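Local coordinates for protein DegQ (Legionella fallonii, PDB 3PV2) that acts as a self-compartmentizing protease of the HtrA family, probably with chaperone activity as well, and assembles into large particles of twelve subunits, at residues 284-289 with 304-309; 31-36 with 81-86; 380-385 with 438-443. All blocks are in the same frame, centred on the assembly; numbering follows the deposited sequence.

The three contacts fall in three folded units of one chain. Contact 2 pairs two strands of the first barrel of the trypsin-fold protease, contact 1 joins two strands of the first PDZ domain, and contact 3 joins the start of strand 384-393 to the hairpin 435-441/444-450 of the second. None touches another within the chain: centres are about 38 Å apart for contacts 1 and 2, about 46 Å for 1 and 3, and about 67 Å for 2 and 3. The assembly brings contacts 1 and 3 together, because Q438 and H382 of one subunit meet S287 and Q288 of another. One face of contact 2, I32 and V82, packs on the second barrel; trypsin-fold proteases hold their active site between the two barrels.

Contact 1: 284-289 with 304-309; sequences ALVSQV and DIITQI
Strands 284-289 and 305-309 run antiparallel with a strong twist, their axes 4.6 Å apart at closest approach and 139° between their directions, and A284 and I306 form the hydrogen-bonded pair. A284 N gives its hydrogen to I306 O at 3.0 Å, and I306 N returns the bond to A284 O at 2.7 Å. A third bond carries the pairing past the strand end, V286 N reaching D304 O at 2.8 Å almost in line with that carbonyl. Next to them L285 and I305 make the non-hydrogen-bonded pair. Their side chains cross at a slant and touch by methyls, L285 CD1 to I305 CD1 at 3.6 Å. I305 gets there by a bend at its second torsion (chi2 -62°), which turns CD1 back over the neighbouring strand. On the other face A284 CB and I306 CB stand 4.2 Å apart. V286 adds a branch there: V286 CG2, lying beside its own backbone N, lands 3.7 Å from I306 CD1. A284 goes on to V320 of helix 318-325, while I306 meets I262 of strand 262-266; judging by the family, a PDZ peptide groove would be expected to run between that strand and that helix. L285, on the opposite face, packs on M275 and on Y447 of a neighbouring subunit. The carboxylate of D304 is engaged outside the pair, in a salt bridge with R339 and a bond from K301 N. The division of labour is clear: backbone amides and carbonyls answer one another across the strands, the side chains that meet are hydrocarbon, and the buried carboxylate of D304 is paired with an arginine, which would probably favour its ionised form.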
# COMPACT_ATOMS: atom_id res chain seq x y z
N ALA B 284 -5.65 40.30 43.55
CA ALA B 284 -6.33 39.69 42.41
C ALA B 284 -7.32 40.70 41.81
O ALA B 284 -8.17 41.19 42.53
CB ALA B 284 -7.09 38.42 42.84
N LEU B 285 -7.24 40.96 40.52
CA LEU B 285 -8.11 41.94 39.90
C LEU B 285 -9.38 41.25 39.49
O LEU B 285 -9.34 40.24 38.81
CB LEU B 285 -7.42 42.48 38.69
CG LEU B 285 -8.17 43.35 37.69
CD1 LEU B 285 -8.81 44.50 38.40
CD2 LEU B 285 -7.24 43.87 36.59
N VAL B 286 -10.51 41.78 39.91
CA VAL B 286 -11.77 41.17 39.53
C VAL B 286 -12.16 41.66 38.13
O VAL B 286 -12.34 42.88 37.87
CB VAL B 286 -12.85 41.52 40.49
CG1 VAL B 286 -14.20 40.99 39.96
CG2 VAL B 286 -12.59 40.93 41.83
N SER B 287 -12.28 40.74 37.17
CA SER B 287 -12.65 41.18 35.78
C SER B 287 -14.11 41.04 35.42
O SER B 287 -14.54 41.56 34.41
CB SER B 287 -11.86 40.38 34.76
OG SER B 287 -11.91 38.98 35.00
N GLN B 288 -14.85 40.29 36.22
CA GLN B 288 -16.28 40.17 36.02
C GLN B 288 -16.94 39.60 37.23
O GLN B 288 -16.36 38.82 37.87
CB GLN B 288 -16.55 39.29 34.80
CG GLN B 288 -17.46 38.13 34.89
CD GLN B 288 -17.58 37.31 33.56
OE1 GLN B 288 -18.24 36.28 33.57
NE2 GLN B 288 -17.02 37.79 32.45
N VAL B 289 -18.16 40.05 37.50
CA VAL B 289 -19.04 39.51 38.53
C VAL B 289 -20.39 39.13 37.88
O VAL B 289 -21.04 39.99 37.31
CB VAL B 289 -19.29 40.64 39.56
CG1 VAL B 289 -20.17 40.14 40.73
CG2 VAL B 289 -17.95 41.18 40.12
N ASP B 304 -12.60 45.89 41.21
CA ASP B 304 -12.13 45.62 42.52
C ASP B 304 -10.85 44.76 42.53
O ASP B 304 -10.68 43.85 41.73
CB ASP B 304 -13.19 44.88 43.36
CG ASP B 304 -14.41 45.71 43.67
OD1 ASP B 304 -14.49 46.92 43.32
OD2 ASP B 304 -15.33 45.11 44.27
N ILE B 305 -9.97 45.04 43.49
CA ILE B 305 -8.81 44.21 43.70
C ILE B 305 -9.01 43.45 45.03
O ILE B 305 -9.10 44.09 46.12
CB ILE B 305 -7.56 45.08 43.85
CG1 ILE B 305 -7.35 46.04 42.67
CG2 ILE B 305 -6.29 44.20 43.99
CD1 ILE B 305 -7.17 45.36 41.48
N ILE B 306 -9.00 42.12 44.96
CA ILE B 306 -9.17 41.34 46.14
C ILE B 306 -7.86 41.25 46.87
O ILE B 306 -6.86 40.84 46.29
CB ILE B 306 -9.66 39.90 45.82
CG1 ILE B 306 -11.09 39.92 45.31
CG2 ILE B 306 -9.50 39.04 47.07
CD1 ILE B 306 -11.49 38.64 44.49
N THR B 307 -7.81 41.70 48.11
CA THR B 307 -6.55 41.60 48.89
C THR B 307 -6.57 40.55 50.02
O THR B 307 -5.52 40.24 50.62
CB THR B 307 -6.16 42.94 49.45
OG1 THR B 307 -7.22 43.41 50.29
CG2 THR B 307 -5.96 43.92 48.34
N GLN B 308 -7.74 40.00 50.30
CA GLN B 308 -7.91 39.02 51.35
C GLN B 308 -9.21 38.26 51.21
O GLN B 308 -10.31 38.86 51.01
CB GLN B 308 -7.97 39.69 52.72
CG GLN B 308 -7.41 38.80 53.82
CD GLN B 308 -7.36 39.48 55.23
OE1 GLN B 308 -8.05 39.06 56.19
NE2 GLN B 308 -6.54 40.52 55.35
N ILE B 309 -9.09 36.96 51.40
CA ILE B 309 -10.25 36.05 51.47
C ILE B 309 -10.14 35.26 52.82
O ILE B 309 -9.14 34.55 53.05
CB ILE B 309 -10.22 35.09 50.30
CG1 ILE B 309 -10.49 35.86 49.00
CG2 ILE B 309 -11.27 33.96 50.48
CD1 ILE B 309 -10.46 35.03 47.80

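Contact 2: 31-36 with 81-86; sequences AIVNVA and GVIIDP
V33 and G81 sit at the tight centre of this strand pair, which belongs to the first six-stranded antiparallel barrel of the trypsin fold. With no side chain on G81, the valines of strand 32-40 can close on its backbone. V33 holds CG2 between its own backbone N and carbonyl carbon (chi1 -55°), which lays that methyl against the carbonyl of G81, V33 CG2 to G81 O being 3.5 Å; V35 CG2 comes to 4.1 Å from G81 N. The side chains of V33 and I83 cross at about a right angle, V33 CG1 meeting I83 CD1 at 3.9 Å. I83 is also tied through its backbone, I83 N bonding to A31 O at 2.8 Å in the plane of that carbonyl, while its own O receives S139 OG. The opposite face is looser between the strands. There I32 and V82 lie side by side, pointing the same way, with I32 CD1 no closer than 4.2 Å to V82 CG1. These two turn instead to the second barrel, both resting on A208 and V82 also on L216 and I219, so this face helps join the two barrels between which trypsin-fold proteases hold their active site. Past I83 the chain leaves strand 32-40 and becomes partly exposed; I84 and D85 form a classic bulge opposite V90 of strand 90-93, and D85 OD1 accepts a bond from N88 N. Back at the glycine, V33 N points at G81 O nearly straight, 2.9 Å and 175° at the hydrogen, whereas the return bond from G81 N to V33 O is equally short but bent to 133°.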
# COMPACT_ATOMS: atom_id res chain seq x y z
N ALA B 31 9.30 8.32 54.95
CA ALA B 31 7.97 8.86 54.75
C ALA B 31 7.45 8.51 53.36
O ALA B 31 6.26 8.65 53.10
CB ALA B 31 7.97 10.35 54.98
N ILE B 32 8.36 8.11 52.47
CA ILE B 32 8.05 7.93 51.05
C ILE B 32 7.79 6.45 50.78
O ILE B 32 8.63 5.61 51.10
CB ILE B 32 9.23 8.28 50.20
CG1 ILE B 32 9.81 9.65 50.62
CG2 ILE B 32 8.83 8.32 48.68
CD1 ILE B 32 8.83 10.78 50.68
N VAL B 33 6.63 6.13 50.22
CA VAL B 33 6.20 4.76 50.10
C VAL B 33 5.98 4.46 48.64
O VAL B 33 5.81 5.37 47.80
CB VAL B 33 4.89 4.53 50.74
CG1 VAL B 33 4.86 4.98 52.23
CG2 VAL B 33 3.80 5.20 49.92
N ASN B 34 5.95 3.16 48.36
CA ASN B 34 5.55 2.69 47.04
C ASN B 34 4.06 2.35 47.13
O ASN B 34 3.61 1.86 48.12
CB ASN B 34 6.40 1.47 46.68
CG ASN B 34 6.02 0.85 45.35
OD1 ASN B 34 6.55 1.21 44.29
ND2 ASN B 34 5.08 -0.07 45.40
N VAL B 35 3.33 2.69 46.09
CA VAL B 35 1.92 2.44 45.96
C VAL B 35 1.73 1.62 44.71
O VAL B 35 2.06 2.10 43.62
CB VAL B 35 1.12 3.74 45.72
CG1 VAL B 35 -0.32 3.42 45.46
CG2 VAL B 35 1.22 4.67 46.89
N ALA B 36 1.21 0.40 44.89
CA ALA B 36 0.98 -0.55 43.81
C ALA B 36 -0.51 -0.79 43.71
O ALA B 36 -1.13 -1.08 44.74
CB ALA B 36 1.73 -1.91 44.13
N GLY B 81 4.06 7.60 47.08
CA GLY B 81 3.08 8.26 47.96
C GLY B 81 3.90 8.75 49.13
O GLY B 81 5.04 8.36 49.30
N VAL B 82 3.29 9.60 49.95
CA VAL B 82 4.02 10.26 51.05
C VAL B 82 3.17 10.19 52.29
O VAL B 82 2.00 10.55 52.24
CB VAL B 82 4.18 11.71 50.78
CG1 VAL B 82 5.12 12.29 51.87
CG2 VAL B 82 4.77 11.94 49.39
N ILE B 83 3.77 9.79 53.41
CA ILE B 83 3.02 9.69 54.65
C ILE B 83 2.98 11.07 55.23
O ILE B 83 4.03 11.62 55.56
CB ILE B 83 3.69 8.74 55.69
CG1 ILE B 83 3.57 7.28 55.22
CG2 ILE B 83 2.98 8.83 57.05
CD1 ILE B 83 4.64 6.36 55.83
N ILE B 84 1.79 11.65 55.32
CA ILE B 84 1.66 13.00 55.85
C ILE B 84 1.07 13.00 57.28
O ILE B 84 1.15 14.02 57.97
CB ILE B 84 0.84 13.94 54.96
CG1 ILE B 84 -0.60 13.45 54.83
CG2 ILE B 84 1.53 14.15 53.59
CD1 ILE B 84 -1.49 14.52 54.31
N ASP B 85 0.48 11.88 57.71
CA ASP B 85 0.13 11.71 59.14
C ASP B 85 0.51 10.31 59.63
O ASP B 85 -0.20 9.34 59.34
CB ASP B 85 -1.34 11.98 59.38
CG ASP B 85 -1.72 11.89 60.85
OD1 ASP B 85 -0.95 11.35 61.68
OD2 ASP B 85 -2.83 12.36 61.17
N PRO B 86 1.63 10.20 60.36
CA PRO B 86 2.18 8.93 60.75
C PRO B 86 1.39 8.28 61.91
O PRO B 86 1.45 7.07 62.05
CB PRO B 86 3.58 9.29 61.21
CG PRO B 86 3.48 10.68 61.73
CD PRO B 86 2.28 11.30 61.07

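Contact 3: 380-385 with 438-443; sequences PPHGNV and QVLRGP
H382 and L440 face each other from opposite directions across one end of the second PDZ domain, where the hairpin of strands 435-441 and 444-450 lies across from the start of strand 384-393. Strands 384-393 and 435-441 are not paired; strand 409-413 lies between them in the sheet. The second segment begins with Q438, whose amide is used beyond this pair: OE1 bonds to S412 OG and NE2 to S287 O of a neighbouring subunit. V439 turns to M446 and L448 of the hairpin's other strand. L440 then carries the apolar part. Its first torsion lies off the staggered positions (chi1 -110°); with chi2 it places L440 CD2 over one face of the H382 ring, 3.8 Å from the ring centroid and 12° off the normal, a CH-pi contact. The same methyl meets V385 tip to tip, L440 CD2 lying 3.4 Å from V385 CG2, closer than usual for two carbons. On the ring's other face lies P381 CD, 4.0 Å above the plane of H382 and offset toward its rim, so the imidazole is held between a leucine methyl and a proline. R441, its CB pointing away, forms a salt bridge with D408. At G442 the chain takes a positive phi and enters the turn, presenting its carbonyl to the imidazole edge. P443 closes the walk: P443 CB lies 4.5 Å from P381 CD, a loose contact of two prolines. H382 also packs on Q288 of a neighbouring subunit, placing this end of the domain at a subunit interface. Together with the two carbons on its faces, one bond sets the ring's rotation: H382 NE2 gives its hydrogen to G442 O at 2.6 Å and 168°, with the oxygen in the imidazole plane.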
# COMPACT_ATOMS: atom_id res chain seq x y z
N PRO B 380 -35.84 37.49 1.90
CA PRO B 380 -36.64 36.71 0.92
C PRO B 380 -36.78 35.24 1.31
O PRO B 380 -35.80 34.64 1.66
CB PRO B 380 -35.82 36.82 -0.38
CG PRO B 380 -34.63 37.55 -0.03
CD PRO B 380 -34.81 38.29 1.24
N PRO B 381 -37.98 34.66 1.20
CA PRO B 381 -39.21 35.19 0.61
C PRO B 381 -40.16 35.76 1.67
O PRO B 381 -41.34 35.93 1.38
CB PRO B 381 -39.85 33.95 -0.02
CG PRO B 381 -39.18 32.74 0.71
CD PRO B 381 -38.22 33.30 1.71
N HIS B 382 -39.66 36.04 2.87
CA HIS B 382 -40.55 36.47 3.96
C HIS B 382 -40.87 37.98 3.95
O HIS B 382 -41.65 38.43 4.77
CB HIS B 382 -39.94 36.19 5.31
CG HIS B 382 -39.49 34.78 5.52
ND1 HIS B 382 -40.37 33.74 5.75
CD2 HIS B 382 -38.24 34.26 5.62
CE1 HIS B 382 -39.67 32.63 5.94
NE2 HIS B 382 -38.38 32.93 5.88
N GLY B 383 -40.24 38.77 3.10
CA GLY B 383 -40.38 40.23 3.18
C GLY B 383 -39.56 40.83 4.29
O GLY B 383 -38.57 40.27 4.66
N ASN B 384 -40.00 41.94 4.85
CA ASN B 384 -39.31 42.54 5.94
C ASN B 384 -39.53 41.78 7.32
O ASN B 384 -40.65 41.73 7.84
CB ASN B 384 -39.66 44.00 6.09
CG ASN B 384 -38.62 44.70 6.99
OD1 ASN B 384 -37.44 44.29 6.97
ND2 ASN B 384 -39.03 45.65 7.80
N VAL B 385 -38.49 41.13 7.82
CA VAL B 385 -38.54 40.33 9.05
C VAL B 385 -38.07 41.20 10.22
O VAL B 385 -36.93 41.67 10.22
CB VAL B 385 -37.68 39.07 8.91
CG1 VAL B 385 -37.63 38.31 10.21
CG2 VAL B 385 -38.32 38.16 7.86
N GLN B 438 -43.33 31.81 17.61
CA GLN B 438 -43.27 31.54 16.21
C GLN B 438 -41.87 31.88 15.72
O GLN B 438 -41.42 33.01 15.87
CB GLN B 438 -44.27 32.43 15.44
CG GLN B 438 -44.30 32.14 13.98
CD GLN B 438 -45.29 33.03 13.25
OE1 GLN B 438 -45.74 34.02 13.81
NE2 GLN B 438 -45.53 32.76 11.94
N VAL B 439 -41.17 30.89 15.16
CA VAL B 439 -39.79 31.09 14.72
C VAL B 439 -39.67 31.00 13.23
O VAL B 439 -40.31 30.15 12.61
CB VAL B 439 -38.76 30.10 15.36
CG1 VAL B 439 -38.53 30.32 16.94
CG2 VAL B 439 -39.03 28.65 15.06
N LEU B 440 -38.85 31.86 12.63
CA LEU B 440 -38.54 31.78 11.22
C LEU B 440 -37.18 31.10 11.18
O LEU B 440 -36.26 31.47 11.92
CB LEU B 440 -38.43 33.18 10.62
CG LEU B 440 -39.47 33.72 9.65
CD1 LEU B 440 -40.95 33.50 10.06
CD2 LEU B 440 -39.21 35.16 9.25
N ARG B 441 -37.05 30.12 10.28
CA ARG B 441 -35.81 29.41 10.15
C ARG B 441 -35.57 29.24 8.64
O ARG B 441 -36.29 28.50 7.95
CB ARG B 441 -35.93 28.02 10.82
CG ARG B 441 -34.70 27.10 10.48
CD ARG B 441 -34.55 25.85 11.41
NE ARG B 441 -34.94 26.14 12.81
CZ ARG B 441 -35.25 25.23 13.71
NH1 ARG B 441 -35.27 23.95 13.37
NH2 ARG B 441 -35.58 25.61 14.96
N GLY B 442 -34.59 29.96 8.15
CA GLY B 442 -34.38 30.10 6.68
C GLY B 442 -35.65 30.43 5.93
O GLY B 442 -36.20 31.47 6.13
N PRO B 443 -36.12 29.56 5.06
CA PRO B 443 -37.27 29.96 4.25
C PRO B 443 -38.57 29.55 4.87
O PRO B 443 -39.63 29.93 4.34
CB PRO B 443 -37.06 29.17 2.93
CG PRO B 443 -36.36 27.92 3.35
CD PRO B 443 -35.64 28.22 4.69